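Local coordinates for protein lactate dehydrogenase (Eimeria maxima, PDB 6CT6) that probably reduces pyruvate to lactate, using NADH as the hydride donor, at residues I83-I87 with V106-M111. Residues are numbered along the deposited sequence; the frame is centred on the assembly and turned at random.
Sequences ITAGI and VNIKIM. With NAI (1,4-dihydronicotinamide adenine dinucleotide), chain D.
Ile-87 N donates a 2.7 Å hydrogen bond to Asn-107 OD1, meeting a lone pair in the carbonyl plane although the N-H...O angle is only 141°. The return bond, Asn-107 ND2 to Ile-87 O, is longer at 3.0 Å but straighter (164°), and its acceptor lies almost in the amide plane. Two bonds to one residue fix the rotation of the Asn-107 amide and tie the loop after strand 80-83 of the Rossmann fold to helix 104-121. OD1 of Asn-107 also lies 3.1 Å from Gly-86 CA, so the backbone runs close past the amide.

Beyond this amide the two segments meet through apolar side chains. Ile-110 reaches both the loop and the adenine: its CD1 comes to Gly-86 CA (3.9 Å), while its CG2, anti to the backbone N, touches both Ala-85 CB and adenine N6A of NADH. Ala-85 CB itself rests 3.5 Å from adenine C4A, and Gly-86 N makes a weak hydrogen bond to the ribose oxygen O4B. The loop, with Ile-110 of helix 104-121, thus lines the adenosine part of the NADH pocket. At the outer end Ile-87 CG1 packs on Val-106 CG1. At the buried end, by strand 126-129 and helix 134-145, Met-111 bends at chi2 (-60°) and again at chi3, bringing CE within 3.7 Å of Ile-83 CG2 and 3.4 Å of Ala-85 O, a carbonyl oxygen that is hydrogen-bonded to Thr-131 OG1.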
ATOM      1  N   ILE B  83      -2.687   9.235  13.627  1.00 27.51           N
ATOM      2  CA  ILE B  83      -3.871  10.019  13.276  1.00 27.05           C
ATOM      3  C   ILE B  83      -3.724  10.545  11.855  1.00 27.90           C
ATOM      4  O   ILE B  83      -2.787  11.297  11.555  1.00 27.49           O
ATOM      5  CB  ILE B  83      -4.089  11.187  14.251  1.00 27.42           C
ATOM      6  CG1 ILE B  83      -4.296  10.680  15.676  1.00 25.23           C
ATOM      7  CG2 ILE B  83      -5.298  12.028  13.824  1.00 25.86           C
ATOM      8  CD1 ILE B  83      -4.100  11.753  16.735  1.00 27.51           C
ATOM      9  N   THR B  84      -4.667  10.175  10.990  1.00 25.30           N
ATOM     10  CA  THR B  84      -4.824  10.805   9.686  1.00 25.03           C
ATOM     11  C   THR B  84      -6.234  11.356   9.491  1.00 26.20           C
ATOM     12  O   THR B  84      -6.606  11.701   8.363  1.00 25.58           O
ATOM     13  CB  THR B  84      -4.482   9.814   8.569  1.00 24.10           C
ATOM     14  OG1 THR B  84      -5.337   8.669   8.648  1.00 27.36           O
ATOM     15  CG2 THR B  84      -3.021   9.372   8.651  1.00 27.99           C
ATOM     16  N   ALA B  85      -7.022  11.443  10.561  1.00 24.59           N
ATOM     17  CA  ALA B  85      -8.406  11.888  10.463  1.00 28.58           C
ATOM     18  C   ALA B  85      -8.495  13.320   9.947  1.00 31.18           C
ATOM     19  O   ALA B  85      -7.653  14.167  10.257  1.00 27.92           O
ATOM     20  CB  ALA B  85      -9.081  11.790  11.831  1.00 31.26           C
ATOM     21  N   GLY B  86      -9.530  13.588   9.166  1.00 32.11           N
ATOM     22  CA  GLY B  86      -9.793  14.930   8.689  1.00 32.83           C
ATOM     23  C   GLY B  86     -10.650  14.927   7.447  1.00 38.17           C
ATOM     24  O   GLY B  86     -10.789  13.922   6.746  1.00 33.85           O
ATOM     25  N   ILE B  87     -11.254  16.084   7.185  1.00 34.68           N
ATOM     26  CA  ILE B  87     -11.842  16.363   5.879  1.00 37.26           C
ATOM     27  C   ILE B  87     -10.730  16.880   4.978  1.00 35.87           C
ATOM     28  O   ILE B  87     -10.030  17.837   5.330  1.00 39.85           O
ATOM     29  CB  ILE B  87     -12.980  17.391   5.992  1.00 37.88           C
ATOM     30  CG1 ILE B  87     -13.993  16.995   7.075  1.00 38.04           C
ATOM     31  CG2 ILE B  87     -13.675  17.565   4.644  1.00 37.81           C
ATOM     32  CD1 ILE B  87     -14.754  15.712   6.796  1.00 41.87           C
ATOM     33  N   VAL B 106     -12.118  23.235  10.118  1.00 32.63           N
ATOM     34  CA  VAL B 106     -12.862  21.988  10.244  1.00 31.28           C
ATOM     35  C   VAL B 106     -12.037  20.947  10.985  1.00 34.60           C
ATOM     36  O   VAL B 106     -12.509  20.302  11.929  1.00 31.50           O
ATOM     37  CB  VAL B 106     -13.274  21.486   8.847  1.00 36.89           C
ATOM     38  CG1 VAL B 106     -14.080  20.196   8.950  1.00 40.34           C
ATOM     39  CG2 VAL B 106     -14.056  22.560   8.110  1.00 45.58           C
ATOM     40  N   ASN B 107     -10.783  20.778  10.575  1.00 32.63           N
ATOM     41  CA  ASN B 107      -9.973  19.688  11.092  1.00 34.36           C
ATOM     42  C   ASN B 107      -9.470  19.956  12.505  1.00 32.54           C
ATOM     43  O   ASN B 107      -9.175  19.002  13.230  1.00 34.39           O
ATOM     44  CB  ASN B 107      -8.818  19.425  10.124  1.00 35.68           C
ATOM     45  CG  ASN B 107      -9.290  18.757   8.839  1.00 32.51           C
ATOM     46  OD1 ASN B 107     -10.238  17.971   8.857  1.00 32.66           O
ATOM     47  ND2 ASN B 107      -8.652  19.083   7.722  1.00 31.97           N
ATOM     48  N   ILE B 108      -9.393  21.221  12.930  1.00 34.40           N
ATOM     49  CA  ILE B 108      -9.054  21.501  14.323  1.00 33.38           C
ATOM     50  C   ILE B 108     -10.096  20.886  15.252  1.00 31.75           C
ATOM     51  O   ILE B 108      -9.764  20.373  16.325  1.00 29.47           O
ATOM     52  CB  ILE B 108      -8.905  23.018  14.560  1.00 38.49           C
ATOM     53  CG1 ILE B 108      -8.334  23.287  15.956  1.00 41.59           C
ATOM     54  CG2 ILE B 108     -10.231  23.746  14.389  1.00 39.49           C
ATOM     55  CD1 ILE B 108      -6.828  23.258  15.998  1.00 45.04           C
ATOM     56  N   LYS B 109     -11.371  20.919  14.852  1.00 30.92           N
ATOM     57  CA  LYS B 109     -12.417  20.351  15.698  1.00 33.08           C
ATOM     58  C   LYS B 109     -12.362  18.829  15.695  1.00 30.46           C
ATOM     59  O   LYS B 109     -12.638  18.192  16.717  1.00 31.59           O
ATOM     60  CB  LYS B 109     -13.795  20.843  15.248  1.00 36.95           C
ATOM     61  CG  LYS B 109     -14.002  22.337  15.446  1.00 46.02           C
ATOM     62  CD  LYS B 109     -15.477  22.706  15.505  1.00 58.11           C
ATOM     63  CE  LYS B 109     -15.658  24.209  15.657  1.00 69.94           C
ATOM     64  NZ  LYS B 109     -15.012  24.748  16.888  1.00 69.99           N
ATOM     65  N   ILE B 110     -12.007  18.227  14.558  1.00 32.06           N
ATOM     66  CA  ILE B 110     -11.834  16.777  14.510  1.00 33.14           C
ATOM     67  C   ILE B 110     -10.683  16.354  15.412  1.00 29.39           C
ATOM     68  O   ILE B 110     -10.784  15.369  16.153  1.00 29.66           O
ATOM     69  CB  ILE B 110     -11.622  16.315  13.055  1.00 28.91           C
ATOM     70  CG1 ILE B 110     -12.910  16.509  12.254  1.00 32.39           C
ATOM     71  CG2 ILE B 110     -11.175  14.852  13.005  1.00 33.80           C
ATOM     72  CD1 ILE B 110     -12.748  16.328  10.756  1.00 35.02           C
ATOM     73  N   MET B 111      -9.572  17.093  15.369  1.00 29.93           N
ATOM     74  CA  MET B 111      -8.434  16.774  16.227  1.00 31.75           C
ATOM     75  C   MET B 111      -8.822  16.777  17.700  1.00 36.68           C
ATOM     76  O   MET B 111      -8.260  16.011  18.489  1.00 34.69           O
ATOM     77  CB  MET B 111      -7.300  17.772  15.989  1.00 32.11           C
ATOM     78  CG  MET B 111      -6.637  17.670  14.624  1.00 34.34           C
ATOM     79  SD  MET B 111      -5.881  16.064  14.277  1.00 33.47           S
ATOM     80  CE  MET B 111      -7.204  15.213  13.419  1.00 37.19           C
TER
HETATM   81  PA  NAI D 401      -8.001  10.718   3.290  1.00 35.50           P
HETATM   82  O1A NAI D 401      -9.143  11.673   3.020  1.00 34.73           O
HETATM   83  O2A NAI D 401      -7.713   9.604   2.311  1.00 28.53           O
HETATM   84  O5B NAI D 401      -8.266  10.058   4.731  1.00 30.36           O
HETATM   85  C5B NAI D 401      -8.774  10.837   5.811  1.00 34.87           C
HETATM   86  C4B NAI D 401      -9.786   9.986   6.558  1.00 34.25           C
HETATM   87  O4B NAI D 401     -10.112  10.548   7.831  1.00 33.56           O
HETATM   88  C3B NAI D 401     -11.100   9.856   5.792  1.00 36.27           C
HETATM   89  O3B NAI D 401     -11.331   8.482   5.476  1.00 32.50           O
HETATM   90  C2B NAI D 401     -12.157  10.392   6.739  1.00 35.73           C
HETATM   91  O2B NAI D 401     -13.389   9.673   6.664  1.00 33.01           O
HETATM   92  C1B NAI D 401     -11.469  10.194   8.076  1.00 35.94           C
HETATM   93  N9A NAI D 401     -12.041  10.959   9.205  1.00 36.71           N
HETATM   94  C8A NAI D 401     -12.688  12.143   9.204  1.00 34.17           C
HETATM   95  N7A NAI D 401     -13.052  12.476  10.473  1.00 33.74           N
HETATM   96  C5A NAI D 401     -12.638  11.490  11.292  1.00 33.76           C
HETATM   97  C6A NAI D 401     -12.683  11.189  12.736  1.00 35.39           C
HETATM   98  N6A NAI D 401     -13.267  12.037  13.607  1.00 35.70           N
HETATM   99  N1A NAI D 401     -12.118  10.035  13.162  1.00 38.38           N
HETATM  100  C2A NAI D 401     -11.526   9.171  12.316  1.00 34.30           C
HETATM  101  N3A NAI D 401     -11.453   9.384  10.995  1.00 33.84           N
HETATM  102  C4A NAI D 401     -11.978  10.499  10.443  1.00 35.43           C
HETATM  103  O3  NAI D 401      -6.660  11.590   3.519  1.00 32.56           O
HETATM  104  PN  NAI D 401      -5.149  11.010   3.513  1.00 31.39           P
HETATM  105  O1N NAI D 401      -4.634  11.023   2.094  1.00 31.63           O
HETATM  106  O2N NAI D 401      -5.109   9.734   4.321  1.00 33.65           O
HETATM  107  O5D NAI D 401      -4.383  12.173   4.323  1.00 32.65           O
HETATM  108  C5D NAI D 401      -4.719  12.404   5.686  1.00 35.02           C
HETATM  109  C4D NAI D 401      -4.027  13.642   6.240  1.00 38.08           C
HETATM  110  O4D NAI D 401      -2.601  13.511   6.176  1.00 37.92           O
HETATM  111  C3D NAI D 401      -4.391  14.885   5.443  1.00 36.94           C
HETATM  112  O3D NAI D 401      -4.655  15.955   6.354  1.00 33.88           O
HETATM  113  C2D NAI D 401      -3.153  15.170   4.626  1.00 38.77           C
HETATM  114  O2D NAI D 401      -3.017  16.545   4.267  1.00 37.63           O
HETATM  115  C1D NAI D 401      -2.077  14.708   5.594  1.00 37.49           C
HETATM  116  N1N NAI D 401      -0.737  14.491   5.033  1.00 36.61           N
HETATM  117  C2N NAI D 401       0.272  14.794   5.852  1.00 39.26           C
HETATM  118  C3N NAI D 401       1.592  14.638   5.492  1.00 37.79           C
HETATM  119  C7N NAI D 401       2.635  15.023   6.500  1.00 37.65           C
HETATM  120  O7N NAI D 401       2.297  15.207   7.659  1.00 31.70           O
HETATM  121  N7N NAI D 401       3.896  15.175   6.117  1.00 38.33           N
HETATM  122  C4N NAI D 401       1.971  14.103   4.137  1.00 36.67           C
HETATM  123  C5N NAI D 401       0.789  13.808   3.330  1.00 42.02           C
HETATM  124  C6N NAI D 401      -0.507  14.003   3.807  1.00 39.71           C